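Local coordinates for AvrRxo1-ORF1 (Xanthomonas oryzae pv. oryzicola, PDB 4Z8T), which is a type III effector with a polynucleotide kinase domain that probably phosphorylates a nucleotide substrate and associates with its interactor AvrRxo1-ORF2, at residues Q2-T6 / I120-V126; L70-T74 / A219-R224; T76-I81 / D184-P188. One frame throughout, in Å; residues are numbered along the deposited sequence.

Contact 1. Residues Q2-T6 / I120-V126; sequences QRKGT and IFSSAQV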
loop_
_atom_site.group_PDB
_atom_site.type_symbol
_atom_site.label_atom_id
_atom_site.label_comp_id
_atom_site.label_asym_id
_atom_site.label_seq_id
_atom_site.Cartn_x
_atom_site.Cartn_y
_atom_site.Cartn_z
ATOM N N GLN A 2 -9.148 -36.445 5.796
ATOM C CA GLN A 2 -10.026 -37.157 6.720
ATOM C C GLN A 2 -10.440 -36.254 7.891
ATOM O O GLN A 2 -10.238 -35.038 7.830
ATOM C CB GLN A 2 -9.367 -38.453 7.194
ATOM C CG GLN A 2 -8.927 -39.375 6.052
ATOM C CD GLN A 2 -7.428 -39.324 5.772
ATOM O OE1 GLN A 2 -6.986 -38.740 4.778
ATOM N NE2 GLN A 2 -6.643 -39.958 6.639
ATOM N N ARG A 3 -11.012 -36.831 8.950
ATOM C CA ARG A 3 -11.752 -36.023 9.932
ATOM C C ARG A 3 -11.415 -36.216 11.421
ATOM O O ARG A 3 -11.191 -35.239 12.141
ATOM C CB ARG A 3 -13.260 -36.206 9.720
ATOM C CG ARG A 3 -14.127 -35.361 10.644
ATOM C CD ARG A 3 -13.948 -33.869 10.384
ATOM N NE ARG A 3 -14.670 -33.420 9.196
ATOM C CZ ARG A 3 -14.785 -32.147 8.828
ATOM N NH1 ARG A 3 -15.462 -31.829 7.731
ATOM N NH2 ARG A 3 -14.224 -31.190 9.558
ATOM N N LYS A 4 -11.417 -37.460 11.889
ATOM C CA LYS A 4 -11.132 -37.745 13.294
ATOM C C LYS A 4 -9.647 -37.514 13.574
ATOM O O LYS A 4 -8.799 -38.022 12.847
ATOM C CB LYS A 4 -11.499 -39.193 13.610
ATOM C CG LYS A 4 -12.203 -39.404 14.938
ATOM C CD LYS A 4 -12.981 -40.714 14.917
ATOM C CE LYS A 4 -14.246 -40.636 15.770
ATOM N NZ LYS A 4 -13.960 -40.675 17.235
ATOM N N GLY A 5 -9.335 -36.745 14.616
ATOM C CA GLY A 5 -7.947 -36.503 14.986
ATOM C C GLY A 5 -7.348 -37.696 15.708
ATOM O O GLY A 5 -8.071 -38.490 16.308
ATOM N N THR A 6 -6.025 -37.823 15.671
ATOM C CA THR A 6 -5.378 -38.970 16.293
ATOM C C THR A 6 -5.479 -38.910 17.802
ATOM O O THR A 6 -5.378 -39.939 18.470
ATOM C CB THR A 6 -3.926 -39.124 15.872
ATOM O OG1 THR A 6 -3.228 -37.888 16.084
ATOM C CG2 THR A 6 -3.848 -39.520 14.396
ATOM N N ILE A 120 -1.261 -42.382 6.337
ATOM C CA ILE A 120 -2.679 -42.679 6.333
ATOM C C ILE A 120 -3.526 -41.649 7.077
ATOM O O ILE A 120 -4.758 -41.667 6.989
ATOM C CB ILE A 120 -2.922 -44.094 6.850
ATOM C CG1 ILE A 120 -2.279 -44.275 8.215
ATOM C CG2 ILE A 120 -2.333 -45.104 5.882
ATOM C CD1 ILE A 120 -3.244 -44.110 9.330
ATOM N N PHE A 121 -2.866 -40.751 7.808
ATOM C CA PHE A 121 -3.543 -39.623 8.441
ATOM C C PHE A 121 -3.064 -38.323 7.800
ATOM O O PHE A 121 -1.920 -38.230 7.369
ATOM C CB PHE A 121 -3.219 -39.559 9.932
ATOM C CG PHE A 121 -3.712 -40.732 10.720
ATOM C CD1 PHE A 121 -5.057 -41.069 10.720
ATOM C CD2 PHE A 121 -2.831 -41.474 11.501
ATOM C CE1 PHE A 121 -5.511 -42.156 11.472
ATOM C CE2 PHE A 121 -3.279 -42.560 12.252
ATOM C CZ PHE A 121 -4.619 -42.895 12.237
ATOM N N SER A 122 -3.936 -37.326 7.750
ATOM C CA SER A 122 -3.561 -36.020 7.208
ATOM C C SER A 122 -2.801 -35.212 8.249
ATOM O O SER A 122 -2.827 -35.536 9.439
ATOM C CB SER A 122 -4.802 -35.246 6.793
ATOM O OG SER A 122 -5.567 -34.863 7.921
ATOM N N SER A 123 -2.125 -34.158 7.806
ATOM C CA SER A 123 -1.432 -33.277 8.741
ATOM C C SER A 123 -2.381 -32.752 9.805
ATOM O O SER A 123 -2.038 -32.715 10.986
ATOM C CB SER A 123 -0.785 -32.103 8.000
ATOM O OG SER A 123 0.275 -32.561 7.182
ATOM N N ALA A 124 -3.570 -32.334 9.395
ATOM C CA ALA A 124 -4.528 -31.804 10.353
ATOM C C ALA A 124 -4.945 -32.870 11.363
ATOM O O ALA A 124 -5.147 -32.579 12.543
ATOM C CB ALA A 124 -5.740 -31.229 9.641
ATOM N N GLN A 125 -5.063 -34.110 10.899
ATOM C CA GLN A 125 -5.415 -35.208 11.784
ATOM C C GLN A 125 -4.378 -35.473 12.872
ATOM O O GLN A 125 -4.745 -35.898 13.979
ATOM C CB GLN A 125 -5.645 -36.486 10.979
ATOM C CG GLN A 125 -7.045 -36.614 10.429
ATOM C CD GLN A 125 -7.238 -37.939 9.753
ATOM O OE1 GLN A 125 -6.581 -38.234 8.757
ATOM N NE2 GLN A 125 -8.118 -38.770 10.312
ATOM N N VAL A 126 -3.100 -35.227 12.576
ATOM C CA VAL A 126 -2.055 -35.473 13.573
ATOM C C VAL A 126 -1.588 -34.217 14.318
ATOM O O VAL A 126 -0.716 -34.306 15.180
ATOM C CB VAL A 126 -0.815 -36.218 12.991
ATOM C CG1 VAL A 126 -1.197 -37.623 12.487
ATOM C CG2 VAL A 126 -0.156 -35.408 11.864
HETATM O O HOH W 1 -7.837 -33.884 7.580
#

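Contact 2. Residues L70-T74 / A219-R224; sequences LRGNT and AVRSNR. With SO4 (sulfate ion), chain F.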
loop_
_atom_site.group_PDB
_atom_site.type_symbol
_atom_site.label_atom_id
_atom_site.label_comp_id
_atom_site.label_asym_id
_atom_site.label_seq_id
_atom_site.Cartn_x
_atom_site.Cartn_y
_atom_site.Cartn_z
ATOM N N LEU A 70 13.895 -18.833 15.468
ATOM C CA LEU A 70 13.688 -18.463 14.075
ATOM C C LEU A 70 12.239 -18.028 13.909
ATOM O O LEU A 70 11.336 -18.859 13.774
ATOM C CB LEU A 70 13.990 -19.653 13.157
ATOM C CG LEU A 70 15.317 -20.339 13.485
ATOM C CD1 LEU A 70 15.537 -21.599 12.636
ATOM C CD2 LEU A 70 16.439 -19.353 13.287
ATOM N N ARG A 71 12.019 -16.717 13.957
ATOM C CA ARG A 71 10.690 -16.134 13.844
ATOM C C ARG A 71 10.345 -15.890 12.386
ATOM O O ARG A 71 11.186 -15.455 11.608
ATOM C CB ARG A 71 10.687 -14.785 14.569
ATOM C CG ARG A 71 9.341 -14.080 14.606
ATOM C CD ARG A 71 9.359 -12.861 15.535
ATOM N NE ARG A 71 8.006 -12.355 15.718
ATOM C CZ ARG A 71 7.438 -11.401 14.983
ATOM N NH1 ARG A 71 8.101 -10.827 13.987
ATOM N NH2 ARG A 71 6.183 -11.044 15.227
ATOM N N GLY A 72 9.095 -16.139 12.022
ATOM C CA GLY A 72 8.631 -15.715 10.713
ATOM C C GLY A 72 7.504 -16.573 10.212
ATOM O O GLY A 72 7.335 -17.712 10.652
ATOM N N ASN A 73 6.745 -16.016 9.271
ATOM C CA ASN A 73 5.596 -16.706 8.710
ATOM C C ASN A 73 5.993 -17.926 7.874
ATOM O O ASN A 73 7.153 -18.130 7.525
ATOM C CB ASN A 73 4.792 -15.725 7.845
ATOM C CG ASN A 73 3.381 -16.201 7.573
ATOM O OD1 ASN A 73 2.797 -16.956 8.360
ATOM N ND2 ASN A 73 2.813 -15.747 6.445
ATOM N N THR A 74 4.989 -18.723 7.557
ATOM C CA THR A 74 5.149 -19.920 6.742
ATOM C C THR A 74 5.838 -19.635 5.402
ATOM O O THR A 74 5.482 -18.688 4.698
ATOM C CB THR A 74 3.757 -20.512 6.490
ATOM O OG1 THR A 74 3.105 -20.722 7.752
ATOM C CG2 THR A 74 3.845 -21.834 5.756
ATOM N N ALA A 219 -0.168 -11.356 11.767
ATOM C CA ALA A 219 0.339 -11.444 13.132
ATOM C C ALA A 219 1.839 -11.175 13.206
ATOM O O ALA A 219 2.303 -10.439 14.080
ATOM C CB ALA A 219 0.028 -12.783 13.718
ATOM N N VAL A 220 2.604 -11.773 12.297
ATOM C CA VAL A 220 4.051 -11.625 12.370
ATOM C C VAL A 220 4.482 -10.184 12.105
ATOM O O VAL A 220 5.389 -9.670 12.757
ATOM C CB VAL A 220 4.796 -12.643 11.453
ATOM C CG1 VAL A 220 4.790 -12.190 10.025
ATOM C CG2 VAL A 220 6.226 -12.861 11.952
ATOM N N ARG A 221 3.804 -9.511 11.184
ATOM C CA ARG A 221 4.146 -8.137 10.902
ATOM C C ARG A 221 3.675 -7.191 12.008
ATOM O O ARG A 221 4.420 -6.312 12.423
ATOM C CB ARG A 221 3.598 -7.718 9.533
ATOM C CG ARG A 221 4.395 -8.357 8.405
ATOM C CD ARG A 221 4.437 -7.452 7.244
ATOM N NE ARG A 221 5.273 -7.959 6.152
ATOM C CZ ARG A 221 5.215 -7.482 4.921
ATOM N NH1 ARG A 221 4.376 -6.489 4.639
ATOM N NH2 ARG A 221 5.989 -8.001 3.979
ATOM N N SER A 222 2.447 -7.381 12.477
ATOM C CA SER A 222 1.867 -6.458 13.462
ATOM C C SER A 222 2.618 -6.444 14.789
ATOM O O SER A 222 2.638 -5.423 15.494
ATOM C CB SER A 222 0.389 -6.785 13.714
ATOM O OG SER A 222 -0.376 -6.550 12.542
ATOM N N ASN A 223 3.228 -7.572 15.136
ATOM C CA ASN A 223 3.920 -7.699 16.411
ATOM C C ASN A 223 5.433 -7.638 16.317
ATOM O O ASN A 223 6.123 -7.819 17.311
ATOM C CB ASN A 223 3.490 -8.985 17.108
ATOM C CG ASN A 223 2.055 -8.931 17.543
ATOM O OD1 ASN A 223 1.699 -8.124 18.404
ATOM N ND2 ASN A 223 1.215 -9.777 16.958
ATOM N N ARG A 224 5.949 -7.360 15.124
ATOM C CA ARG A 224 7.388 -7.339 14.900
ATOM C C ARG A 224 8.132 -6.294 15.735
ATOM O O ARG A 224 9.185 -6.585 16.308
ATOM C CB ARG A 224 7.644 -7.112 13.403
ATOM C CG ARG A 224 9.105 -7.040 12.999
ATOM C CD ARG A 224 9.216 -7.408 11.539
ATOM N NE ARG A 224 9.244 -8.861 11.352
ATOM C CZ ARG A 224 8.699 -9.511 10.322
ATOM N NH1 ARG A 224 8.038 -8.845 9.391
ATOM N NH2 ARG A 224 8.826 -10.837 10.237
HETATM S S SO4 F . 4.908 -6.505 0.849
HETATM O O1 SO4 F . 5.092 -6.185 -0.565
HETATM O O2 SO4 F . 4.561 -5.310 1.607
HETATM O O3 SO4 F . 6.144 -7.063 1.385
HETATM O O4 SO4 F . 3.830 -7.486 0.993
HETATM O O HOH W 2 7.601 -13.379 8.615
#

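Contact 3. Residues T76-I81 / D184-P188; sequences TGKTRI and DIDAP. With SO4 (sulfate ion), chain D.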
loop_
_atom_site.group_PDB
_atom_site.type_symbol
_atom_site.label_atom_id
_atom_site.label_comp_id
_atom_site.label_asym_id
_atom_site.label_seq_id
_atom_site.Cartn_x
_atom_site.Cartn_y
_atom_site.Cartn_z
ATOM N N THR A 76 8.684 -18.469 4.276
ATOM C CA THR A 76 9.313 -17.175 4.039
ATOM C C THR A 76 10.803 -17.288 3.736
ATOM O O THR A 76 11.462 -16.280 3.489
ATOM C CB THR A 76 9.133 -16.238 5.250
ATOM O OG1 THR A 76 9.510 -16.929 6.450
ATOM C CG2 THR A 76 7.681 -15.784 5.366
ATOM N N GLY A 77 11.343 -18.496 3.792
ATOM C CA GLY A 77 12.767 -18.698 3.558
ATOM C C GLY A 77 13.579 -18.870 4.823
ATOM O O GLY A 77 14.784 -18.630 4.829
ATOM N N LYS A 78 12.920 -19.302 5.894
ATOM C CA LYS A 78 13.564 -19.409 7.200
ATOM C C LYS A 78 14.736 -20.381 7.196
ATOM O O LYS A 78 15.800 -20.082 7.743
ATOM C CB LYS A 78 12.532 -19.797 8.272
ATOM C CG LYS A 78 11.425 -18.753 8.418
ATOM C CD LYS A 78 10.276 -19.224 9.311
ATOM C CE LYS A 78 10.711 -19.401 10.735
ATOM N NZ LYS A 78 9.525 -19.567 11.659
ATOM N N THR A 79 14.551 -21.540 6.571
ATOM C CA THR A 79 15.607 -22.548 6.547
ATOM C C THR A 79 16.885 -22.057 5.862
ATOM O O THR A 79 17.988 -22.236 6.391
ATOM C CB THR A 79 15.092 -23.849 5.927
ATOM O OG1 THR A 79 14.008 -24.339 6.729
ATOM C CG2 THR A 79 16.199 -24.888 5.875
ATOM N N ARG A 80 16.744 -21.412 4.707
ATOM C CA ARG A 80 17.895 -20.868 4.005
ATOM C C ARG A 80 18.614 -19.788 4.823
ATOM O O ARG A 80 19.848 -19.729 4.845
ATOM C CB ARG A 80 17.468 -20.329 2.636
ATOM C CG ARG A 80 18.629 -19.950 1.741
ATOM C CD ARG A 80 18.143 -19.406 0.400
ATOM N NE ARG A 80 19.180 -18.612 -0.252
ATOM C CZ ARG A 80 20.190 -19.134 -0.938
ATOM N NH1 ARG A 80 20.294 -20.451 -1.060
ATOM N NH2 ARG A 80 21.094 -18.344 -1.500
ATOM N N ILE A 81 17.849 -18.942 5.509
ATOM C CA ILE A 81 18.468 -17.944 6.389
ATOM C C ILE A 81 19.264 -18.580 7.540
ATOM O O ILE A 81 20.399 -18.170 7.822
ATOM C CB ILE A 81 17.437 -16.936 6.934
ATOM C CG1 ILE A 81 17.058 -15.937 5.841
ATOM C CG2 ILE A 81 17.986 -16.194 8.155
ATOM C CD1 ILE A 81 18.175 -14.974 5.454
ATOM N N ASP A 184 14.607 -13.047 12.483
ATOM C CA ASP A 184 13.221 -12.789 12.128
ATOM C C ASP A 184 13.219 -12.626 10.610
ATOM O O ASP A 184 13.966 -11.815 10.068
ATOM C CB ASP A 184 12.805 -11.494 12.829
ATOM C CG ASP A 184 11.325 -11.213 12.746
ATOM O OD1 ASP A 184 10.566 -12.035 12.186
ATOM O OD2 ASP A 184 10.920 -10.146 13.252
ATOM N N ILE A 185 12.413 -13.436 9.928
ATOM C CA ILE A 185 12.495 -13.559 8.476
ATOM C C ILE A 185 11.144 -13.216 7.870
ATOM O O ILE A 185 10.124 -13.808 8.229
ATOM C CB ILE A 185 12.874 -15.005 8.074
ATOM C CG1 ILE A 185 14.254 -15.385 8.660
ATOM C CG2 ILE A 185 12.920 -15.116 6.548
ATOM C CD1 ILE A 185 14.201 -16.335 9.852
ATOM N N ASP A 186 11.140 -12.243 6.962
ATOM C CA ASP A 186 9.905 -11.776 6.335
ATOM C C ASP A 186 9.930 -11.955 4.827
ATOM O O ASP A 186 10.973 -11.774 4.191
ATOM C CB ASP A 186 9.698 -10.288 6.604
ATOM C CG ASP A 186 8.372 -9.796 6.085
ATOM O OD1 ASP A 186 7.380 -9.902 6.843
ATOM O OD2 ASP A 186 8.294 -9.331 4.921
ATOM N N ALA A 187 8.773 -12.305 4.270
ATOM C CA ALA A 187 8.555 -12.246 2.830
ATOM C C ALA A 187 7.148 -11.736 2.584
ATOM O O ALA A 187 6.276 -11.871 3.442
ATOM C CB ALA A 187 8.731 -13.626 2.212
ATOM N N PRO A 188 6.910 -11.155 1.405
ATOM C CA PRO A 188 5.552 -10.737 1.056
ATOM C C PRO A 188 4.604 -11.924 1.128
ATOM O O PRO A 188 5.037 -13.064 0.915
ATOM C CB PRO A 188 5.694 -10.271 -0.399
ATOM C CG PRO A 188 7.120 -9.865 -0.531
ATOM C CD PRO A 188 7.906 -10.758 0.392
HETATM S S SO4 D . 11.781 -22.286 3.986
HETATM O O1 SO4 D . 10.856 -21.336 3.390
HETATM O O2 SO4 D . 13.146 -22.080 3.499
HETATM O O3 SO4 D . 11.326 -23.619 3.593
HETATM O O4 SO4 D . 11.746 -22.180 5.439
#

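Contact 1. Residues Q2-T6 / I120-V126
Q125 reaches out from the first turn of helix 123-141 and lies against the curved chain of residues 2-6, where its carboxamide is gripped at both ends. Q125 NE2 donates to K4 O at 2.7 Å, with the acceptor close to the amide plane. On the other side Q125 OE1 accepts from S122 N (3.0 Å), which fixes the rotation of the amide. The side chain gets there by running extended beyond CG (chi2 -175°).

The bond from S122 N is half of a capping box: OG of S122, the N-cap residue, in turn accepts from Q125 N, so the box that starts the helix also presents Q125 to the N-terminal segment. Q2 crosses Q125 at about a right angle, their amide planes 88° apart. Q2 CB rests 3.4 Å from Q125 CD. Q2 NE2 comes 2.7 Å from Q125 OE1, but at an angle too poor for a hydrogen bond, and a water joins Q2 O to S122 OG.

At the far end T6 N donates to Q125 O (2.9 Å, nearly straight at 165°), so that one residue holds the segment through side chain and backbone alike. T6 CG2 sits over a face of the F121 ring, 3.7 Å from its centroid, a CH-pi contact; I120 CD1 covers the opposite face. T6 OG1 turns to E129 farther along the same helix, while V126 CG1 meets T6 CG2 at 3.8 Å.

Contact 2. Residues L70-T74 / A219-R224
R71, in strand 66-71, sends a side chain extended from CG to NE to the C-terminal turn of helix 210-222, where V220 O accepts from its guanidinium. R71 NH2 gives V220 O the stronger bond, 2.9 Å long and lying in the carbonyl plane on a lone pair; R71 NH1 adds a weak one to the same oxygen at 3.2 Å. V220 also supplies apolar cover: V220 CG2, set anti to the backbone N, lies over one face of the guanidinium, 3.4 Å from R71 NH1. The same branch meets CA of G72, whose backbone conformation (phi 154°) would bring any side chain into collision with the carbonyl before it.

The remaining R71 donors are met from outside the two segments: NE by L160 O, NH2 also by S161 O, and NH1 by D184 in a salt bridge. That carboxylate explains the neighbouring arginine. R224 NE comes to the edge of the R71 guanidinium, 3.5 Å from R71 NH1, two donors converging on D184, while R224 NH1 pairs with D186. A water accepting from both N73 N (2.8 Å) and R224 NH2 ties the start of the presumed Walker A loop to this cluster. N73 OD1 takes a weak bond from T74 N, and the amide's main partner is R159.

On the helix itself, A219 O takes N223 N and N223 ND2 from opposite faces of its plane. R221 points away from the strand, holding D186 and a sulfate; R221 NH2 reaches sulfate O3 at 2.8 Å, with an N-H...O angle of 171°, and NH1 reaches O2.

With three arginines sharing two buried aspartates, the charges probably offset one another; the sulfate, probably from the crystallisation liquor, indicates only that R221 can still hold an anion here.

Contact 3. Residues T76-I81 / D184-P188
Van der Waals contact carries this pairing, and I185 is at its middle. From the end of strand 179-185 it sends three carbons to three places. I185 CG2 packs against the backbone carbonyl of T76, 3.6 Å from T76 O, and I185 CD1 lies 4.0 Å from K78 CG. I185 CG1 meets I81 CG2 at 3.9 Å, the two isoleucines running antiparallel alongside each other. A187 extends the patch, A187 CB being 4.0 Å from T76 CG2.

The loop and helix start held against the strand follow strand 66-71, and this strand-loop-helix arrangement, with G77, K78 and T79, fits the end of a Walker A motif, consistent with a zeta-toxin-like P-loop fold.

Polar bonding is directed elsewhere. A sulfate, probably from the crystallisation liquor, sits over the N terminus of helix 78-85, where G77 N donates to sulfate O1 (2.9 Å) and T79 N to sulfate O4 (3.1 Å, 171°) and, weakly, to O2; this is probably where a nucleotide phosphate would bind. K78 bends at chi3 (66°), and its NZ is held by L70 O and K158 O. T76 OG1 is occupied by N73 O within the loop, and T76 O accepts from K251 of strand 251-258.

In the fold
From the N terminus, residues 2-6 lead into helix 6-10, and contact 1 brings them against the start of helix 123-141, closing a loop of 113 residues. Within that span lie strand 66-71 and helix 78-85, whose partners come much later: 70-74 meets the end of helix 210-222 in contact 2, and 76-81 meets strand 179-185 in contact 3. Contact 3 therefore falls wholly within the loop of contact 2, while contact 1 crosses both. Contacts 2 and 3 have centres about 10 Å apart and share one sheet, in which strands 66-71 and 179-185 are neighbours; contact 1 stands apart, its centre about 27 Å from that of contact 2.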